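Local coordinates for glycine oxidase (Bacillus cereus ATCC 14579, PDB 7CYX), which probably oxidises glycine with molecular oxygen to glyoxylate, hydrogen peroxide and ammonium, using bound FAD, as a step towards thiamine diphosphate, at residues Leu80-Glu91 / His152-Phe162. Residues are numbered along the deposited sequence; the frame is centred on the assembly and turned at random.
Sequences LREKTGVDIGYE and HVIAPELTKAF
Ile-88 and Ala-161 lie at the middle of an apolar layer where the end of helix 73-84 and the loop after it run over the first half of helix 155-168. The two branches of Ile-88 divide the work: CG2 rests on the helix, 3.6 Å from Leu-158 CA and close to the methyl of Ala-161, while CG1, set between backbone N and carbonyl carbon (chi1 68°), carries CD1 alongside Leu-158 CD1 and Val-153 CG1. Leu-80 CD1 crosses Leu-158 CD1 at 4.0 Å, and Val-86 CG1 packs on Ala-161 CB. Further along, Val-153 CG1 meets the Tyr-90 ring at its edge, in plane, 3.7 Å from CD1; the Tyr-90 hydroxyl is hydrogen-bonded to Arg-70 NH1 and Glu-92 OE2.

Backbone bonds hold the other end. Glu-91 and His-152 form a single antiparallel hydrogen-bonded bridge, each N giving to the other's O at 2.9 Å. Ile-154 N, at the N-cap position of the helix, donates almost straight (171°) to Ile-88 O at 2.8 Å. Beside it Ile-154 CD1 lies 3.6 Å from Gly-89 CA. The Glu-91 carboxylate stands nearly perpendicular to the His-152 ring without a hydrogen bond between them; His-152 ND1 is hydrogen-bonded to Lys-256 NZ.

At the helix end Thr-84 OG1 accepts from Val-86 N, an ST turn; in the loop Asp-87 OD2 accepts from Gly-89 N, an Asx turn. Arg-81 NH1 forms a salt bridge with Asp-87 OD1 of the second subunit. Leu-158 packs on Val-14, and Val-153 comes within about 4 Å of Ile-338 (nearest side-chain atoms), both FAD-binding residues, so this apolar layer, clamped by backbone bonds at one end, joins the flavin-binding core to a subunit interface.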
loop_
_atom_site.group_PDB
_atom_site.type_symbol
_atom_site.label_atom_id
_atom_site.label_comp_id
_atom_site.label_asym_id
_atom_site.label_seq_id
_atom_site.Cartn_x
_atom_site.Cartn_y
_atom_site.Cartn_z
ATOM N N LEU A 80 0.601 -8.670 -10.511
ATOM C CA LEU A 80 -0.506 -8.161 -9.712
ATOM C C LEU A 80 -0.433 -6.627 -9.659
ATOM O O LEU A 80 -1.424 -5.942 -9.919
ATOM C CB LEU A 80 -0.445 -8.779 -8.309
ATOM C CG LEU A 80 -0.842 -10.254 -8.188
ATOM C CD1 LEU A 80 -0.516 -10.771 -6.796
ATOM C CD2 LEU A 80 -2.313 -10.485 -8.495
ATOM N N ARG A 81 0.748 -6.098 -9.325
ATOM C CA ARG A 81 0.973 -4.650 -9.327
ATOM C C ARG A 81 0.490 -4.059 -10.663
ATOM O O ARG A 81 -0.344 -3.149 -10.649
ATOM C CB ARG A 81 2.439 -4.318 -9.024
ATOM C CG ARG A 81 2.838 -2.879 -9.323
ATOM C CD ARG A 81 1.960 -1.800 -8.686
ATOM N NE ARG A 81 1.390 -0.857 -9.658
ATOM C CZ ARG A 81 1.179 0.443 -9.452
ATOM N NH1 ARG A 81 1.734 1.054 -8.418
ATOM N NH2 ARG A 81 0.427 1.132 -10.297
ATOM N N GLU A 82 0.950 -4.633 -11.785
ATOM C CA GLU A 82 0.676 -4.114 -13.126
ATOM C C GLU A 82 -0.821 -4.156 -13.434
ATOM O O GLU A 82 -1.338 -3.254 -14.062
ATOM C CB GLU A 82 1.485 -4.855 -14.198
ATOM C CG GLU A 82 2.751 -4.104 -14.591
ATOM C CD GLU A 82 3.818 -4.921 -15.301
ATOM O OE1 GLU A 82 3.527 -5.450 -16.395
ATOM O OE2 GLU A 82 4.945 -5.027 -14.755
ATOM N N LYS A 83 -1.512 -5.183 -12.952
ATOM C CA LYS A 83 -2.895 -5.381 -13.280
ATOM C C LYS A 83 -3.814 -4.578 -12.349
ATOM O O LYS A 83 -4.855 -4.112 -12.785
ATOM C CB LYS A 83 -3.216 -6.871 -13.206
ATOM C CG LYS A 83 -4.568 -7.277 -13.763
ATOM C CD LYS A 83 -4.895 -8.719 -13.469
ATOM C CE LYS A 83 -6.233 -9.171 -14.009
ATOM N NZ LYS A 83 -6.423 -10.614 -13.749
ATOM N N THR A 84 -3.476 -4.466 -11.061
ATOM C CA THR A 84 -4.479 -4.020 -10.077
ATOM C C THR A 84 -4.084 -2.715 -9.407
ATOM O O THR A 84 -4.931 -2.098 -8.735
ATOM C CB THR A 84 -4.682 -5.027 -8.939
ATOM O OG1 THR A 84 -3.529 -5.029 -8.092
ATOM C CG2 THR A 84 -4.945 -6.420 -9.452
ATOM N N GLY A 85 -2.802 -2.365 -9.514
ATOM C CA GLY A 85 -2.229 -1.187 -8.888
ATOM C C GLY A 85 -1.687 -1.469 -7.500
ATOM O O GLY A 85 -0.879 -0.690 -6.984
ATOM N N VAL A 86 -2.127 -2.589 -6.899
ATOM C CA VAL A 86 -1.732 -2.968 -5.551
ATOM C C VAL A 86 -0.361 -3.630 -5.618
ATOM O O VAL A 86 -0.216 -4.594 -6.333
ATOM C CB VAL A 86 -2.746 -3.915 -4.894
ATOM C CG1 VAL A 86 -2.213 -4.459 -3.581
ATOM C CG2 VAL A 86 -4.092 -3.239 -4.682
ATOM N N ASP A 87 0.607 -3.065 -4.887
ATOM C CA ASP A 87 1.893 -3.681 -4.576
ATOM C C ASP A 87 1.759 -4.500 -3.285
ATOM O O ASP A 87 1.264 -3.976 -2.285
ATOM C CB ASP A 87 2.973 -2.620 -4.361
ATOM C CG ASP A 87 4.363 -3.191 -4.148
ATOM O OD1 ASP A 87 5.024 -3.488 -5.158
ATOM O OD2 ASP A 87 4.777 -3.316 -2.973
ATOM N N ILE A 88 2.170 -5.766 -3.345
ATOM C CA ILE A 88 2.000 -6.752 -2.239
ATOM C C ILE A 88 3.163 -6.699 -1.251
ATOM O O ILE A 88 3.183 -7.512 -0.357
ATOM C CB ILE A 88 1.818 -8.167 -2.817
ATOM C CG1 ILE A 88 3.094 -8.675 -3.484
ATOM C CG2 ILE A 88 0.643 -8.213 -3.764
ATOM C CD1 ILE A 88 3.072 -10.134 -3.798
ATOM N N GLY A 89 4.085 -5.771 -1.422
ATOM C CA GLY A 89 5.219 -5.673 -0.495
ATOM C C GLY A 89 6.176 -6.839 -0.609
ATOM O O GLY A 89 6.825 -7.139 0.374
ATOM N N TYR A 90 6.275 -7.471 -1.771
ATOM C CA TYR A 90 7.227 -8.596 -1.873
ATOM C C TYR A 90 8.631 -8.076 -1.608
ATOM O O TYR A 90 9.054 -7.130 -2.236
ATOM C CB TYR A 90 7.235 -9.254 -3.247
ATOM C CG TYR A 90 8.250 -10.358 -3.330
ATOM C CD1 TYR A 90 8.194 -11.429 -2.464
ATOM C CD2 TYR A 90 9.291 -10.311 -4.232
ATOM C CE1 TYR A 90 9.125 -12.445 -2.510
ATOM C CE2 TYR A 90 10.232 -11.321 -4.296
ATOM C CZ TYR A 90 10.150 -12.391 -3.431
ATOM O OH TYR A 90 11.073 -13.383 -3.483
ATOM N N GLU A 91 9.332 -8.737 -0.706
ATOM C CA GLU A 91 10.695 -8.322 -0.327
ATOM C C GLU A 91 11.530 -9.579 -0.137
ATOM O O GLU A 91 11.021 -10.529 0.408
ATOM C CB GLU A 91 10.622 -7.567 0.992
ATOM C CG GLU A 91 11.791 -6.646 1.225
ATOM C CD GLU A 91 11.438 -5.386 1.980
ATOM O OE1 GLU A 91 10.891 -4.479 1.360
ATOM O OE2 GLU A 91 11.713 -5.329 3.175
ATOM N N HIS A 152 9.462 -11.850 2.430
ATOM C CA HIS A 152 8.089 -11.801 2.957
ATOM C C HIS A 152 7.247 -10.860 2.107
ATOM O O HIS A 152 7.784 -10.186 1.237
ATOM C CB HIS A 152 8.123 -11.337 4.411
ATOM C CG HIS A 152 8.897 -10.087 4.601
ATOM N ND1 HIS A 152 8.335 -8.953 5.106
ATOM C CD2 HIS A 152 10.176 -9.781 4.324
ATOM C CE1 HIS A 152 9.244 -8.007 5.155
ATOM N NE2 HIS A 152 10.373 -8.488 4.682
ATOM N N VAL A 153 5.955 -10.855 2.383
ATOM C CA VAL A 153 4.991 -9.979 1.681
ATOM C C VAL A 153 4.064 -9.354 2.718
ATOM O O VAL A 153 4.208 -9.626 3.901
ATOM C CB VAL A 153 4.180 -10.796 0.668
ATOM C CG1 VAL A 153 4.999 -11.135 -0.554
ATOM C CG2 VAL A 153 3.608 -12.049 1.299
ATOM N N ILE A 154 3.181 -8.488 2.255
ATOM C CA ILE A 154 2.153 -7.901 3.145
ATOM C C ILE A 154 0.881 -8.702 2.880
ATOM O O ILE A 154 0.233 -8.461 1.871
ATOM C CB ILE A 154 2.009 -6.399 2.882
ATOM C CG1 ILE A 154 3.299 -5.680 3.256
ATOM C CG2 ILE A 154 0.822 -5.836 3.631
ATOM C CD1 ILE A 154 3.553 -4.449 2.462
ATOM N N ALA A 155 0.598 -9.647 3.768
ATOM C CA ALA A 155 -0.526 -10.594 3.653
ATOM C C ALA A 155 -1.814 -9.924 3.185
ATOM O O ALA A 155 -2.367 -10.383 2.213
ATOM C CB ALA A 155 -0.714 -11.322 4.950
ATOM N N PRO A 156 -2.351 -8.896 3.860
ATOM C CA PRO A 156 -3.605 -8.287 3.416
ATOM C C PRO A 156 -3.505 -7.681 2.006
ATOM O O PRO A 156 -4.498 -7.596 1.326
ATOM C CB PRO A 156 -3.940 -7.178 4.429
ATOM C CG PRO A 156 -2.883 -7.276 5.529
ATOM C CD PRO A 156 -1.844 -8.299 5.104
ATOM N N GLU A 157 -2.322 -7.209 1.601
ATOM C CA GLU A 157 -2.171 -6.564 0.295
ATOM C C GLU A 157 -2.181 -7.640 -0.798
ATOM O O GLU A 157 -2.827 -7.483 -1.845
ATOM C CB GLU A 157 -0.915 -5.695 0.257
ATOM C CG GLU A 157 -1.034 -4.394 1.036
ATOM C CD GLU A 157 -2.354 -3.645 0.910
ATOM O OE1 GLU A 157 -2.471 -2.800 0.004
ATOM O OE2 GLU A 157 -3.253 -3.897 1.745
ATOM N N LEU A 158 -1.506 -8.761 -0.533
ATOM C CA LEU A 158 -1.511 -9.866 -1.456
ATOM C C LEU A 158 -2.949 -10.367 -1.615
ATOM O O LEU A 158 -3.402 -10.646 -2.727
ATOM C CB LEU A 158 -0.612 -10.970 -0.913
ATOM C CG LEU A 158 -0.752 -12.300 -1.637
ATOM C CD1 LEU A 158 -0.234 -12.163 -3.071
ATOM C CD2 LEU A 158 -0.026 -13.397 -0.878
ATOM N N THR A 159 -3.646 -10.492 -0.481
ATOM C CA THR A 159 -5.004 -10.946 -0.464
ATOM C C THR A 159 -5.854 -10.026 -1.344
ATOM O O THR A 159 -6.496 -10.472 -2.263
ATOM C CB THR A 159 -5.581 -10.954 0.957
ATOM O OG1 THR A 159 -4.832 -11.885 1.735
ATOM C CG2 THR A 159 -7.048 -11.310 0.981
ATOM N N LYS A 160 -5.847 -8.730 -1.018
ATOM C CA LYS A 160 -6.614 -7.763 -1.740
ATOM C C LYS A 160 -6.205 -7.814 -3.220
ATOM O O LYS A 160 -7.067 -7.781 -4.077
ATOM C CB LYS A 160 -6.459 -6.387 -1.092
ATOM C CG LYS A 160 -7.199 -6.221 0.232
ATOM C CD LYS A 160 -6.841 -4.936 0.971
ATOM C CE LYS A 160 -6.440 -5.123 2.421
ATOM N NZ LYS A 160 -7.577 -4.912 3.351
ATOM N N ALA A 161 -4.906 -7.961 -3.518
ATOM C CA ALA A 161 -4.457 -7.978 -4.910
ATOM C C ALA A 161 -5.145 -9.113 -5.692
ATOM O O ALA A 161 -5.762 -8.863 -6.746
ATOM C CB ALA A 161 -2.960 -8.084 -4.980
ATOM N N PHE A 162 -5.039 -10.346 -5.176
ATOM C CA PHE A 162 -5.681 -11.512 -5.762
ATOM C C PHE A 162 -7.150 -11.204 -6.071
ATOM O O PHE A 162 -7.620 -11.466 -7.178
ATOM C CB PHE A 162 -5.632 -12.718 -4.820
ATOM C CG PHE A 162 -4.391 -13.565 -4.885
ATOM C CD1 PHE A 162 -3.885 -14.011 -6.093
ATOM C CD2 PHE A 162 -3.746 -13.962 -3.727
ATOM C CE1 PHE A 162 -2.752 -14.812 -6.149
ATOM C CE2 PHE A 162 -2.612 -14.760 -3.780
ATOM C CZ PHE A 162 -2.106 -15.175 -4.991
#